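Local atomic coordinates of hypoxanthine-guanine phosphoribosyltransferase (Thermus thermophilus, PDB entry 3ACB), a protein that probably catalyses the magnesium-dependent transfer of a phosphoribosyl group from 5-phospho-alpha-D-ribose 1-diphosphate to hypoxanthine or guanine, giving IMP or GMP in purine salvage. Residues G3-G8 with D167-F172; T64-A69 with K87-P92; L109-L114 with V140-H145; L131-S136 with H145-E150. All coordinates share one frame; numbering follows the deposited sequence.

From the N terminus, the first residues to take part are 3-8, whose partner 167-172 comes almost at the C terminus; contact 1 therefore closes a loop that holds the other three. Within it, strand 64-69 meets 87-92 in contact 2, a short closure at one edge of the main sheet and, like contact 1, beside the second subunit. Contact 3 opens only afterwards, joining helix 109-119 to the loop 140-145, and I68 CD1 of contact 2 packs on its L114 CD1 at 3.8 Å. Contact 4, pairing 131-136 with 145-150 near the sheet's other end, crosses contact 3 along the chain and shares H145 with it.

Contact 1 of 4, residues G3-G8 with D167-F172; sequences GMFTPG and DRNLPF
F5 and F172 carry this contact, with P171 over one face of the F5 ring. CD of the proline stands 3.5 Å from the ring centroid and only 11° off the normal, a CH-pi contact over the middle of the face. At the rim of the same ring, in its plane, the amide nitrogen ND2 of N169 comes to 3.7 Å from F5 CE1, its amide plane turned 76° from the ring. That nitrogen is a donor to the carbonyl of L61 in the second subunit, so the phenylalanine borders a group already committed across the dimer interface. L170 adds CD1, 4.2 Å from F5 CD1. F172, two residues past the turn, reaches the arm further along. Its CG sits between the backbone N and the carbonyl carbon (chi1 51°), which sends the ring out to the incoming chain; CE2 meets F5 CB at 3.8 Å and CE1 meets P7 CB at 3.9 Å. With an alanine in place of F5 the ring facing P171 CD is gone, and the proline and N169 would probably be left with a gap beside them. No hydrogen bond joins the two segments. The arrangement is a proline-aromatic packing of an N-terminal arm on the type I beta turn D167-L170 and the P171-F172 that follows it, in the loop leading to strand 174-176 beside the dimer interface.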
loop_
_atom_site.group_PDB
_atom_site.type_symbol
_atom_site.label_atom_id
_atom_site.label_comp_id
_atom_site.label_asym_id
_atom_site.label_seq_id
_atom_site.Cartn_x
_atom_site.Cartn_y
_atom_site.Cartn_z
ATOM N N GLY A 3 1.177 -18.233 12.972
ATOM C CA GLY A 3 -0.247 -17.928 12.655
ATOM C C GLY A 3 -1.044 -17.531 13.883
ATOM O O GLY A 3 -0.858 -18.097 14.959
ATOM N N MET A 4 -1.936 -16.557 13.716
ATOM C CA MET A 4 -2.777 -16.063 14.805
ATOM C C MET A 4 -3.964 -15.258 14.277
ATOM O O MET A 4 -4.771 -14.758 15.059
ATOM C CB MET A 4 -1.965 -15.171 15.755
ATOM C CG MET A 4 -0.956 -15.900 16.624
ATOM S SD MET A 4 -1.727 -17.083 17.747
ATOM C CE MET A 4 -1.978 -16.062 19.201
ATOM N N PHE A 5 -4.070 -15.123 12.957
ATOM C CA PHE A 5 -5.170 -14.359 12.369
ATOM C C PHE A 5 -6.514 -15.016 12.660
ATOM O O PHE A 5 -6.776 -16.144 12.233
ATOM C CB PHE A 5 -4.974 -14.211 10.856
ATOM C CG PHE A 5 -3.776 -13.380 10.475
ATOM C CD1 PHE A 5 -3.598 -12.105 11.009
ATOM C CD2 PHE A 5 -2.830 -13.872 9.581
ATOM C CE1 PHE A 5 -2.492 -11.327 10.656
ATOM C CE2 PHE A 5 -1.719 -13.107 9.218
ATOM C CZ PHE A 5 -1.549 -11.829 9.758
ATOM N N THR A 6 -7.369 -14.298 13.378
ATOM C CA THR A 6 -8.679 -14.817 13.748
ATOM C C THR A 6 -9.830 -13.919 13.303
ATOM O O THR A 6 -9.837 -12.720 13.575
ATOM C CB THR A 6 -8.767 -15.003 15.275
ATOM O OG1 THR A 6 -7.723 -15.883 15.707
ATOM C CG2 THR A 6 -10.115 -15.588 15.668
ATOM N N PRO A 7 -10.826 -14.497 12.614
ATOM C CA PRO A 7 -11.977 -13.721 12.145
ATOM C C PRO A 7 -12.927 -13.355 13.283
ATOM O O PRO A 7 -12.971 -14.032 14.315
ATOM C CB PRO A 7 -12.627 -14.654 11.130
ATOM C CG PRO A 7 -12.353 -16.007 11.711
ATOM C CD PRO A 7 -10.905 -15.891 12.140
ATOM N N GLY A 8 -13.677 -12.277 13.090
ATOM C CA GLY A 8 -14.627 -11.850 14.097
ATOM C C GLY A 8 -15.866 -12.720 13.996
ATOM O O GLY A 8 -15.932 -13.606 13.142
ATOM N N ASP A 167 -5.795 -4.433 13.341
ATOM C CA ASP A 167 -6.269 -5.410 12.369
ATOM C C ASP A 167 -6.235 -5.109 10.878
ATOM O O ASP A 167 -6.847 -5.846 10.098
ATOM C CB ASP A 167 -7.687 -5.853 12.741
ATOM C CG ASP A 167 -7.750 -6.511 14.109
ATOM O OD1 ASP A 167 -6.842 -7.304 14.436
ATOM O OD2 ASP A 167 -8.714 -6.241 14.852
ATOM N N ARG A 168 -5.542 -4.052 10.462
ATOM C CA ARG A 168 -5.458 -3.758 9.034
ATOM C C ARG A 168 -4.640 -4.866 8.372
ATOM O O ARG A 168 -4.719 -5.067 7.157
ATOM C CB ARG A 168 -4.735 -2.432 8.765
ATOM C CG ARG A 168 -5.448 -1.157 9.176
ATOM C CD ARG A 168 -4.588 0.044 8.759
ATOM N NE ARG A 168 -5.039 1.313 9.334
ATOM C CZ ARG A 168 -6.103 1.992 8.920
ATOM N NH1 ARG A 168 -6.841 1.529 7.917
ATOM N NH2 ARG A 168 -6.430 3.134 9.516
ATOM N N ASN A 169 -3.850 -5.576 9.177
ATOM C CA ASN A 169 -2.986 -6.632 8.654
ATOM C C ASN A 169 -3.639 -7.991 8.408
ATOM O O ASN A 169 -2.994 -8.915 7.906
ATOM C CB ASN A 169 -1.745 -6.784 9.546
ATOM C CG ASN A 169 -2.085 -7.097 10.989
ATOM O OD1 ASN A 169 -3.029 -6.544 11.555
ATOM N ND2 ASN A 169 -1.296 -7.965 11.601
ATOM N N LEU A 170 -4.915 -8.121 8.750
ATOM C CA LEU A 170 -5.615 -9.377 8.500
ATOM C C LEU A 170 -5.645 -9.583 6.988
ATOM O O LEU A 170 -5.982 -8.671 6.240
ATOM C CB LEU A 170 -7.045 -9.314 9.047
ATOM C CG LEU A 170 -7.265 -9.689 10.518
ATOM C CD1 LEU A 170 -6.285 -8.963 11.421
ATOM C CD2 LEU A 170 -8.695 -9.360 10.897
ATOM N N PRO A 171 -5.276 -10.785 6.516
ATOM C CA PRO A 171 -5.280 -11.050 5.073
ATOM C C PRO A 171 -6.675 -11.269 4.496
ATOM O O PRO A 171 -6.841 -11.417 3.286
ATOM C CB PRO A 171 -4.390 -12.285 4.947
ATOM C CG PRO A 171 -4.635 -13.004 6.236
ATOM C CD PRO A 171 -4.641 -11.890 7.258
ATOM N N PHE A 172 -7.677 -11.277 5.364
ATOM C CA PHE A 172 -9.052 -11.483 4.927
ATOM C C PHE A 172 -9.940 -10.383 5.471
ATOM O O PHE A 172 -9.510 -9.598 6.315
ATOM C CB PHE A 172 -9.552 -12.846 5.422
ATOM C CG PHE A 172 -9.342 -13.071 6.897
ATOM C CD1 PHE A 172 -10.131 -12.414 7.838
ATOM C CD2 PHE A 172 -8.334 -13.923 7.345
ATOM C CE1 PHE A 172 -9.917 -12.597 9.203
ATOM C CE2 PHE A 172 -8.110 -14.114 8.708
ATOM C CZ PHE A 172 -8.903 -13.448 9.641
#

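Contact 2 of 4, residues T64-A69 with K87-P92; sequences TMDFIA and KDLRLP
The carboxylate of D66 and the ring of F67 are the flat groups here, pointing to different sides of strand 64-70. D66 OD2 takes the backbone N-H of R90 on its syn lone pair, at 2.7 Å and 176°, while L91 N reaches the same oxygen at 3.0 Å from above the carboxylate plane, 40° out of it. Water 1 gives it a third proton and also bonds L91 O. The other oxygen, OD1, accepts F67 N at 2.8 Å from the opposite face of the carboxylate. CG lies anti to the D66 backbone N (chi1 -153°), carrying the carboxylate across to the loop. F67 meets the other segment through CB, 3.5 Å from K87 NZ, and its ring stands edge-to-face with F49 of the second subunit. Without the D66 carboxylate, as with an alanine here, the N-H groups of R90 and L91 would probably be left without a shared acceptor and the loop set free to shift. On either side of D66 along the strand, L89 CD2 packs on I68 CB at 3.9 Å and L91 CD2 lies 3.7 Å from M65 O. At the end, A69 and K87 form an antiparallel hydrogen-bonded pair, with K87 N to A69 O at 2.7 Å. This is an edge-strand pairing that splays into a loop bound by one aspartate, at the border of the phosphoribosyltransferase sheet.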
loop_
_atom_site.group_PDB
_atom_site.type_symbol
_atom_site.label_atom_id
_atom_site.label_comp_id
_atom_site.label_asym_id
_atom_site.label_seq_id
_atom_site.Cartn_x
_atom_site.Cartn_y
_atom_site.Cartn_z
ATOM N N THR A 64 0.547 5.023 -13.875
ATOM C CA THR A 64 1.148 5.800 -12.806
ATOM C C THR A 64 0.181 5.767 -11.633
ATOM O O THR A 64 -0.957 5.315 -11.769
ATOM C CB THR A 64 1.388 7.263 -13.230
ATOM O OG1 THR A 64 0.147 7.862 -13.626
ATOM C CG2 THR A 64 2.375 7.326 -14.387
ATOM N N MET A 65 0.627 6.232 -10.477
ATOM C CA MET A 65 -0.248 6.223 -9.321
ATOM C C MET A 65 0.052 7.343 -8.348
ATOM O O MET A 65 1.087 7.995 -8.430
ATOM C CB MET A 65 -0.199 4.857 -8.608
ATOM C CG MET A 65 1.131 4.119 -8.664
ATOM S SD MET A 65 1.079 2.438 -7.932
ATOM C CE MET A 65 1.083 1.410 -9.385
ATOM N N ASP A 66 -0.887 7.582 -7.445
ATOM C CA ASP A 66 -0.724 8.612 -6.441
ATOM C C ASP A 66 -1.544 8.205 -5.231
ATOM O O ASP A 66 -2.364 7.283 -5.302
ATOM C CB ASP A 66 -1.195 9.966 -6.966
ATOM C CG ASP A 66 -0.491 11.125 -6.287
ATOM O OD1 ASP A 66 0.201 10.890 -5.273
ATOM O OD2 ASP A 66 -0.630 12.272 -6.759
ATOM N N PHE A 67 -1.317 8.896 -4.124
ATOM C CA PHE A 67 -2.006 8.599 -2.887
ATOM C C PHE A 67 -2.630 9.855 -2.320
ATOM O O PHE A 67 -2.025 10.928 -2.339
ATOM C CB PHE A 67 -1.015 8.015 -1.887
ATOM C CG PHE A 67 -0.417 6.716 -2.328
ATOM C CD1 PHE A 67 -0.965 5.504 -1.906
ATOM C CD2 PHE A 67 0.677 6.696 -3.186
ATOM C CE1 PHE A 67 -0.428 4.292 -2.331
ATOM C CE2 PHE A 67 1.222 5.491 -3.618
ATOM C CZ PHE A 67 0.666 4.284 -3.188
ATOM N N ILE A 68 -3.853 9.719 -1.828
ATOM C CA ILE A 68 -4.547 10.848 -1.241
ATOM C C ILE A 68 -5.223 10.366 0.038
ATOM O O ILE A 68 -5.675 9.221 0.124
ATOM C CB ILE A 68 -5.600 11.430 -2.221
ATOM C CG1 ILE A 68 -6.090 12.790 -1.716
ATOM C CG2 ILE A 68 -6.782 10.484 -2.352
ATOM C CD1 ILE A 68 -7.016 13.512 -2.686
ATOM N N ALA A 69 -5.260 11.228 1.045
ATOM C CA ALA A 69 -5.901 10.873 2.304
ATOM C C ALA A 69 -7.006 11.881 2.561
ATOM O O ALA A 69 -6.763 13.085 2.563
ATOM C CB ALA A 69 -4.890 10.890 3.440
ATOM N N LYS A 87 -4.413 14.428 2.918
ATOM C CA LYS A 87 -3.188 14.374 2.120
ATOM C C LYS A 87 -3.535 14.750 0.685
ATOM O O LYS A 87 -4.533 14.281 0.144
ATOM C CB LYS A 87 -2.567 12.976 2.146
ATOM C CG LYS A 87 -1.274 12.896 1.349
ATOM C CD LYS A 87 -0.737 11.482 1.251
ATOM C CE LYS A 87 0.510 11.443 0.378
ATOM N NZ LYS A 87 1.013 10.057 0.184
ATOM N N ASP A 88 -2.707 15.587 0.068
ATOM C CA ASP A 88 -2.967 16.035 -1.295
ATOM C C ASP A 88 -2.199 15.267 -2.375
ATOM O O ASP A 88 -1.226 14.568 -2.088
ATOM C CB ASP A 88 -2.663 17.534 -1.401
ATOM C CG ASP A 88 -3.133 18.131 -2.708
ATOM O OD1 ASP A 88 -4.292 17.874 -3.093
ATOM O OD2 ASP A 88 -2.348 18.865 -3.347
ATOM N N LEU A 89 -2.660 15.400 -3.617
ATOM C CA LEU A 89 -2.039 14.740 -4.763
ATOM C C LEU A 89 -0.717 15.418 -5.098
ATOM O O LEU A 89 -0.475 16.552 -4.689
ATOM C CB LEU A 89 -2.958 14.817 -5.983
ATOM C CG LEU A 89 -4.343 14.175 -5.881
ATOM C CD1 LEU A 89 -5.143 14.496 -7.138
ATOM C CD2 LEU A 89 -4.204 12.667 -5.699
ATOM N N ARG A 90 0.131 14.722 -5.848
ATOM C CA ARG A 90 1.423 15.267 -6.242
ATOM C C ARG A 90 1.587 15.223 -7.759
ATOM O O ARG A 90 2.289 16.050 -8.337
ATOM C CB ARG A 90 2.553 14.481 -5.572
ATOM C CG ARG A 90 2.448 14.452 -4.062
ATOM C CD ARG A 90 3.572 13.653 -3.423
ATOM N NE ARG A 90 3.300 13.386 -2.012
ATOM C CZ ARG A 90 3.113 14.329 -1.092
ATOM N NH1 ARG A 90 3.174 15.611 -1.428
ATOM N NH2 ARG A 90 2.854 13.990 0.164
ATOM N N LEU A 91 0.942 14.253 -8.401
ATOM C CA LEU A 91 1.027 14.127 -9.851
ATOM C C LEU A 91 -0.188 14.767 -10.513
ATOM O O LEU A 91 -1.292 14.747 -9.961
ATOM C CB LEU A 91 1.139 12.656 -10.262
ATOM C CG LEU A 91 2.532 12.020 -10.145
ATOM C CD1 LEU A 91 2.996 12.014 -8.701
ATOM C CD2 LEU A 91 2.489 10.600 -10.691
ATOM N N PRO A 92 0.002 15.354 -11.705
ATOM C CA PRO A 92 -1.087 16.006 -12.440
ATOM C C PRO A 92 -2.146 15.001 -12.880
ATOM O O PRO A 92 -1.832 13.843 -13.156
ATOM C CB PRO A 92 -0.376 16.620 -13.650
ATOM C CG PRO A 92 1.044 16.788 -13.185
ATOM C CD PRO A 92 1.280 15.515 -12.417
HETATM O O HOH W 1 -2.411 12.502 -8.891
HETATM O O HOH W 2 0.202 12.413 -3.017
#

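Contact 3 of 4, residues L109-L114 with V140-H145; sequences LTLSYL and VEVPIH
L109 and S112 of helix 109-119 face V140 and V142 of an extended loop, with CA atoms 6.4 Å apart for L109 and V140 and 6.2 Å for S112 and V142. No hydrogen bond crosses between the two; the helix makes its own, such as Y113 N to L109 O, and the loop offers it alternate residues, V140 and V142 pointing toward it while E141 points away. T110, which binds IMP and GMP, points away from the loop. The two valines do the touching. V140 uses both methyls: CG1 touches L109 CD2 at 3.9 Å, the two side chains crossing at about a right angle, and CG2 leans on L109 N at 3.8 Å. V142 touches two successive residues, its CG1 lying 3.9 Å from S112 CB while its CB meets L111 CD2 at 3.8 Å. CG of L111 is anti to the backbone N (chi1 176°), which brings the CD2 methyl to V142 and to the carbonyl of P143. The contact is almost wholly apolar and fairly shallow, at the surface of the subunit. Deeper in, L111 packs on V100 and E102 of strand 97-102 and on V128 of strand 125-130, and V142 and I144 rest on V105 of strand 104-105.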
loop_
_atom_site.group_PDB
_atom_site.type_symbol
_atom_site.label_atom_id
_atom_site.label_comp_id
_atom_site.label_asym_id
_atom_site.label_seq_id
_atom_site.Cartn_x
_atom_site.Cartn_y
_atom_site.Cartn_z
ATOM N N LEU A 109 -20.582 9.929 0.458
ATOM C CA LEU A 109 -20.258 11.333 0.700
ATOM C C LEU A 109 -18.796 11.661 0.423
ATOM O O LEU A 109 -18.491 12.654 -0.236
ATOM C CB LEU A 109 -20.600 11.709 2.144
ATOM C CG LEU A 109 -22.084 11.605 2.498
ATOM C CD1 LEU A 109 -22.285 11.785 3.993
ATOM C CD2 LEU A 109 -22.861 12.647 1.717
ATOM N N THR A 110 -17.898 10.823 0.930
ATOM C CA THR A 110 -16.470 11.026 0.743
ATOM C C THR A 110 -16.062 10.891 -0.716
ATOM O O THR A 110 -15.298 11.709 -1.226
ATOM C CB THR A 110 -15.655 10.025 1.584
ATOM O OG1 THR A 110 -15.897 10.266 2.974
ATOM C CG2 THR A 110 -14.172 10.176 1.307
ATOM N N LEU A 111 -16.570 9.860 -1.387
ATOM C CA LEU A 111 -16.243 9.637 -2.788
ATOM C C LEU A 111 -16.776 10.772 -3.661
ATOM O O LEU A 111 -16.120 11.189 -4.615
ATOM C CB LEU A 111 -16.821 8.298 -3.264
ATOM C CG LEU A 111 -16.641 7.958 -4.749
ATOM C CD1 LEU A 111 -15.152 7.927 -5.106
ATOM C CD2 LEU A 111 -17.280 6.610 -5.040
ATOM N N SER A 112 -17.969 11.260 -3.329
ATOM C CA SER A 112 -18.601 12.343 -4.081
ATOM C C SER A 112 -17.733 13.598 -4.025
ATOM O O SER A 112 -17.555 14.293 -5.024
ATOM C CB SER A 112 -19.982 12.650 -3.497
ATOM O OG SER A 112 -20.623 13.662 -4.247
ATOM N N TYR A 113 -17.206 13.890 -2.844
ATOM C CA TYR A 113 -16.338 15.045 -2.673
ATOM C C TYR A 113 -15.108 14.841 -3.548
ATOM O O TYR A 113 -14.761 15.698 -4.362
ATOM C CB TYR A 113 -15.926 15.183 -1.200
ATOM C CG TYR A 113 -14.792 16.160 -0.949
ATOM C CD1 TYR A 113 -13.480 15.848 -1.321
ATOM C CD2 TYR A 113 -15.030 17.398 -0.352
ATOM C CE1 TYR A 113 -12.436 16.745 -1.105
ATOM C CE2 TYR A 113 -13.989 18.304 -0.132
ATOM C CZ TYR A 113 -12.696 17.970 -0.512
ATOM O OH TYR A 113 -11.663 18.856 -0.302
ATOM N N LEU A 114 -14.461 13.693 -3.379
ATOM C CA LEU A 114 -13.262 13.359 -4.134
ATOM C C LEU A 114 -13.465 13.486 -5.647
ATOM O O LEU A 114 -12.607 14.021 -6.351
ATOM C CB LEU A 114 -12.806 11.938 -3.779
ATOM C CG LEU A 114 -11.542 11.409 -4.458
ATOM C CD1 LEU A 114 -10.354 12.310 -4.130
ATOM C CD2 LEU A 114 -11.275 9.981 -3.984
ATOM N N VAL A 140 -25.915 9.636 -1.256
ATOM C CA VAL A 140 -25.735 10.331 -2.527
ATOM C C VAL A 140 -25.337 9.320 -3.596
ATOM O O VAL A 140 -24.682 8.321 -3.301
ATOM C CB VAL A 140 -24.635 11.416 -2.443
ATOM C CG1 VAL A 140 -25.055 12.503 -1.471
ATOM C CG2 VAL A 140 -23.316 10.792 -2.013
ATOM N N GLU A 141 -25.733 9.578 -4.837
ATOM C CA GLU A 141 -25.405 8.676 -5.932
ATOM C C GLU A 141 -23.973 8.858 -6.422
ATOM O O GLU A 141 -23.573 9.952 -6.817
ATOM C CB GLU A 141 -26.364 8.886 -7.102
ATOM C CG GLU A 141 -27.795 8.484 -6.816
ATOM C CD GLU A 141 -28.691 8.650 -8.028
ATOM O OE1 GLU A 141 -28.409 8.014 -9.066
ATOM O OE2 GLU A 141 -29.674 9.418 -7.944
ATOM N N VAL A 142 -23.206 7.776 -6.381
ATOM C CA VAL A 142 -21.825 7.782 -6.843
ATOM C C VAL A 142 -21.631 6.515 -7.663
ATOM O O VAL A 142 -22.250 5.485 -7.385
ATOM C CB VAL A 142 -20.825 7.790 -5.672
ATOM C CG1 VAL A 142 -20.886 9.129 -4.949
ATOM C CG2 VAL A 142 -21.136 6.651 -4.714
ATOM N N PRO A 143 -20.784 6.576 -8.694
ATOM C CA PRO A 143 -20.570 5.387 -9.511
ATOM C C PRO A 143 -19.427 4.509 -9.020
ATOM O O PRO A 143 -18.476 4.998 -8.412
ATOM C CB PRO A 143 -20.268 5.978 -10.879
ATOM C CG PRO A 143 -19.407 7.156 -10.510
ATOM C CD PRO A 143 -20.159 7.758 -9.319
ATOM N N ILE A 144 -19.549 3.207 -9.267
ATOM C CA ILE A 144 -18.510 2.242 -8.933
ATOM C C ILE A 144 -18.435 1.346 -10.163
ATOM O O ILE A 144 -19.314 0.514 -10.391
ATOM C CB ILE A 144 -18.861 1.377 -7.714
ATOM C CG1 ILE A 144 -18.985 2.251 -6.465
ATOM C CG2 ILE A 144 -17.771 0.335 -7.501
ATOM C CD1 ILE A 144 -19.225 1.460 -5.187
ATOM N N HIS A 145 -17.392 1.533 -10.962
ATOM C CA HIS A 145 -17.223 0.765 -12.188
ATOM C C HIS A 145 -16.594 -0.609 -11.993
ATOM O O HIS A 145 -16.870 -1.532 -12.758
ATOM C CB HIS A 145 -16.402 1.583 -13.189
ATOM C CG HIS A 145 -16.919 2.975 -13.386
ATOM N ND1 HIS A 145 -16.697 3.990 -12.479
ATOM C CD2 HIS A 145 -17.690 3.508 -14.366
ATOM C CE1 HIS A 145 -17.307 5.087 -12.889
ATOM N NE2 HIS A 145 -17.917 4.821 -14.031
#

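Contact 4 of 4, residues L131-S136 with H145-E150; sequences LLSKPS and HYLGFE
Parallel beta pairing joins L132 and S133 to F149 and E150 near one end of the main sheet, where strand 132-133 lies between strands 146-150 and 104-105. Both chains turn a corner just before they pair, at L131 and G148. The first bond, F149 N to L131 O at 2.7 Å, runs nearly along the C=O axis (162° at the oxygen). The second, S133 N to F149 O at 3.0 Å, is weak, its N-H bent to 133°, and L132 CA adds a CA-H...O contact to the same oxygen at 3.3 Å. On the side of L132 and F149, L132 CD2 lies 4.1 Å from F149 CB, the two side chains crossing obliquely. On the side of S133 and E150, CD1 of L147 presses on S133 CB at 3.6 Å; CG is anti to the backbone N (chi1 177°), which brings the CD1 methyl of the leucine to this serine. P135 CG lies 3.7 Å from E150 CD. Water 3 links S133 OG to E150 OE1, while R138 donates to the same hydroxyl. G148 has no side chain, and a CB there would run into L131 O, so the corner favours a glycine. The chemistry implies a short backbone junction, held by one short bond and one weak one, with carbon contacts beside them, that leads directly into K134, a residue that binds IMP and GMP.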
loop_
_atom_site.group_PDB
_atom_site.type_symbol
_atom_site.label_atom_id
_atom_site.label_comp_id
_atom_site.label_asym_id
_atom_site.label_seq_id
_atom_site.Cartn_x
_atom_site.Cartn_y
_atom_site.Cartn_z
ATOM N N LEU A 131 -13.219 -1.917 -3.274
ATOM C CA LEU A 131 -13.213 -3.279 -2.762
ATOM C C LEU A 131 -14.595 -3.653 -2.228
ATOM O O LEU A 131 -15.131 -4.707 -2.563
ATOM C CB LEU A 131 -12.180 -3.433 -1.642
ATOM C CG LEU A 131 -12.196 -4.802 -0.949
ATOM C CD1 LEU A 131 -11.710 -5.880 -1.909
ATOM C CD2 LEU A 131 -11.324 -4.761 0.291
ATOM N N LEU A 132 -15.170 -2.779 -1.408
ATOM C CA LEU A 132 -16.472 -3.038 -0.808
ATOM C C LEU A 132 -17.486 -1.923 -1.025
ATOM O O LEU A 132 -17.130 -0.750 -1.177
ATOM C CB LEU A 132 -16.317 -3.253 0.696
ATOM C CG LEU A 132 -15.255 -4.259 1.148
ATOM C CD1 LEU A 132 -15.160 -4.232 2.674
ATOM C CD2 LEU A 132 -15.611 -5.654 0.644
ATOM N N SER A 133 -18.759 -2.305 -1.010
ATOM C CA SER A 133 -19.851 -1.362 -1.179
ATOM C C SER A 133 -21.027 -1.725 -0.277
ATOM O O SER A 133 -21.464 -2.877 -0.248
ATOM C CB SER A 133 -20.313 -1.346 -2.639
ATOM O OG SER A 133 -21.479 -0.554 -2.790
ATOM N N LYS A 134 -21.519 -0.743 0.473
ATOM C CA LYS A 134 -22.673 -0.930 1.352
ATOM C C LYS A 134 -23.748 -0.028 0.766
ATOM O O LYS A 134 -23.988 1.073 1.265
ATOM C CB LYS A 134 -22.371 -0.470 2.780
ATOM C CG LYS A 134 -21.385 -1.321 3.552
ATOM C CD LYS A 134 -21.247 -0.751 4.955
ATOM C CE LYS A 134 -20.335 -1.568 5.837
ATOM N NZ LYS A 134 -20.355 -1.018 7.216
ATOM N N PRO A 135 -24.411 -0.483 -0.303
ATOM C CA PRO A 135 -25.455 0.312 -0.950
ATOM C C PRO A 135 -26.603 0.790 -0.068
ATOM O O PRO A 135 -27.210 1.814 -0.360
ATOM C CB PRO A 135 -25.920 -0.596 -2.088
ATOM C CG PRO A 135 -25.680 -1.975 -1.539
ATOM C CD PRO A 135 -24.325 -1.828 -0.899
ATOM N N SER A 136 -26.895 0.069 1.012
ATOM C CA SER A 136 -27.992 0.460 1.898
ATOM C C SER A 136 -27.686 1.730 2.682
ATOM O O SER A 136 -28.582 2.325 3.280
ATOM C CB SER A 136 -28.318 -0.668 2.877
ATOM O OG SER A 136 -27.222 -0.925 3.739
ATOM N N HIS A 145 -17.392 1.533 -10.962
ATOM C CA HIS A 145 -17.223 0.765 -12.188
ATOM C C HIS A 145 -16.594 -0.609 -11.993
ATOM O O HIS A 145 -16.870 -1.532 -12.758
ATOM C CB HIS A 145 -16.402 1.583 -13.189
ATOM C CG HIS A 145 -16.919 2.975 -13.386
ATOM N ND1 HIS A 145 -16.697 3.990 -12.479
ATOM C CD2 HIS A 145 -17.690 3.508 -14.366
ATOM C CE1 HIS A 145 -17.307 5.087 -12.889
ATOM N NE2 HIS A 145 -17.917 4.821 -14.031
ATOM N N TYR A 146 -15.751 -0.742 -10.972
ATOM C CA TYR A 146 -15.080 -2.007 -10.686
ATOM C C TYR A 146 -15.253 -2.298 -9.203
ATOM O O TYR A 146 -14.545 -1.745 -8.363
ATOM C CB TYR A 146 -13.598 -1.897 -11.053
ATOM C CG TYR A 146 -13.384 -1.443 -12.480
ATOM C CD1 TYR A 146 -13.684 -2.285 -13.554
ATOM C CD2 TYR A 146 -12.946 -0.147 -12.761
ATOM C CE1 TYR A 146 -13.561 -1.846 -14.871
ATOM C CE2 TYR A 146 -12.822 0.303 -14.077
ATOM C CZ TYR A 146 -13.130 -0.549 -15.125
ATOM O OH TYR A 146 -13.021 -0.098 -16.421
ATOM N N LEU A 147 -16.203 -3.173 -8.887
ATOM C CA LEU A 147 -16.505 -3.505 -7.503
ATOM C C LEU A 147 -16.079 -4.897 -7.060
ATOM O O LEU A 147 -16.341 -5.892 -7.741
ATOM C CB LEU A 147 -18.006 -3.339 -7.261
ATOM C CG LEU A 147 -18.528 -3.722 -5.876
ATOM C CD1 LEU A 147 -17.821 -2.881 -4.812
ATOM C CD2 LEU A 147 -20.043 -3.519 -5.820
ATOM N N GLY A 148 -15.421 -4.956 -5.907
ATOM C CA GLY A 148 -14.992 -6.232 -5.375
ATOM C C GLY A 148 -16.196 -7.003 -4.863
ATOM O O GLY A 148 -16.577 -8.020 -5.443
ATOM N N PHE A 149 -16.807 -6.504 -3.791
ATOM C CA PHE A 149 -17.964 -7.159 -3.185
ATOM C C PHE A 149 -18.994 -6.177 -2.637
ATOM O O PHE A 149 -18.647 -5.113 -2.118
ATOM C CB PHE A 149 -17.519 -8.044 -2.018
ATOM C CG PHE A 149 -16.414 -8.997 -2.362
ATOM C CD1 PHE A 149 -16.699 -10.252 -2.892
ATOM C CD2 PHE A 149 -15.083 -8.631 -2.172
ATOM C CE1 PHE A 149 -15.672 -11.132 -3.228
ATOM C CE2 PHE A 149 -14.050 -9.504 -2.507
ATOM C CZ PHE A 149 -14.346 -10.756 -3.036
ATOM N N GLU A 150 -20.263 -6.553 -2.743
ATOM C CA GLU A 150 -21.347 -5.752 -2.205
ATOM C C GLU A 150 -21.716 -6.441 -0.896
ATOM O O GLU A 150 -21.901 -7.657 -0.869
ATOM C CB GLU A 150 -22.539 -5.752 -3.160
ATOM C CG GLU A 150 -23.761 -5.050 -2.601
ATOM C CD GLU A 150 -24.850 -4.880 -3.636
ATOM O OE1 GLU A 150 -24.709 -3.994 -4.511
ATOM O OE2 GLU A 150 -25.839 -5.642 -3.575
HETATM O O HOH W 3 -23.098 -1.824 -4.542
#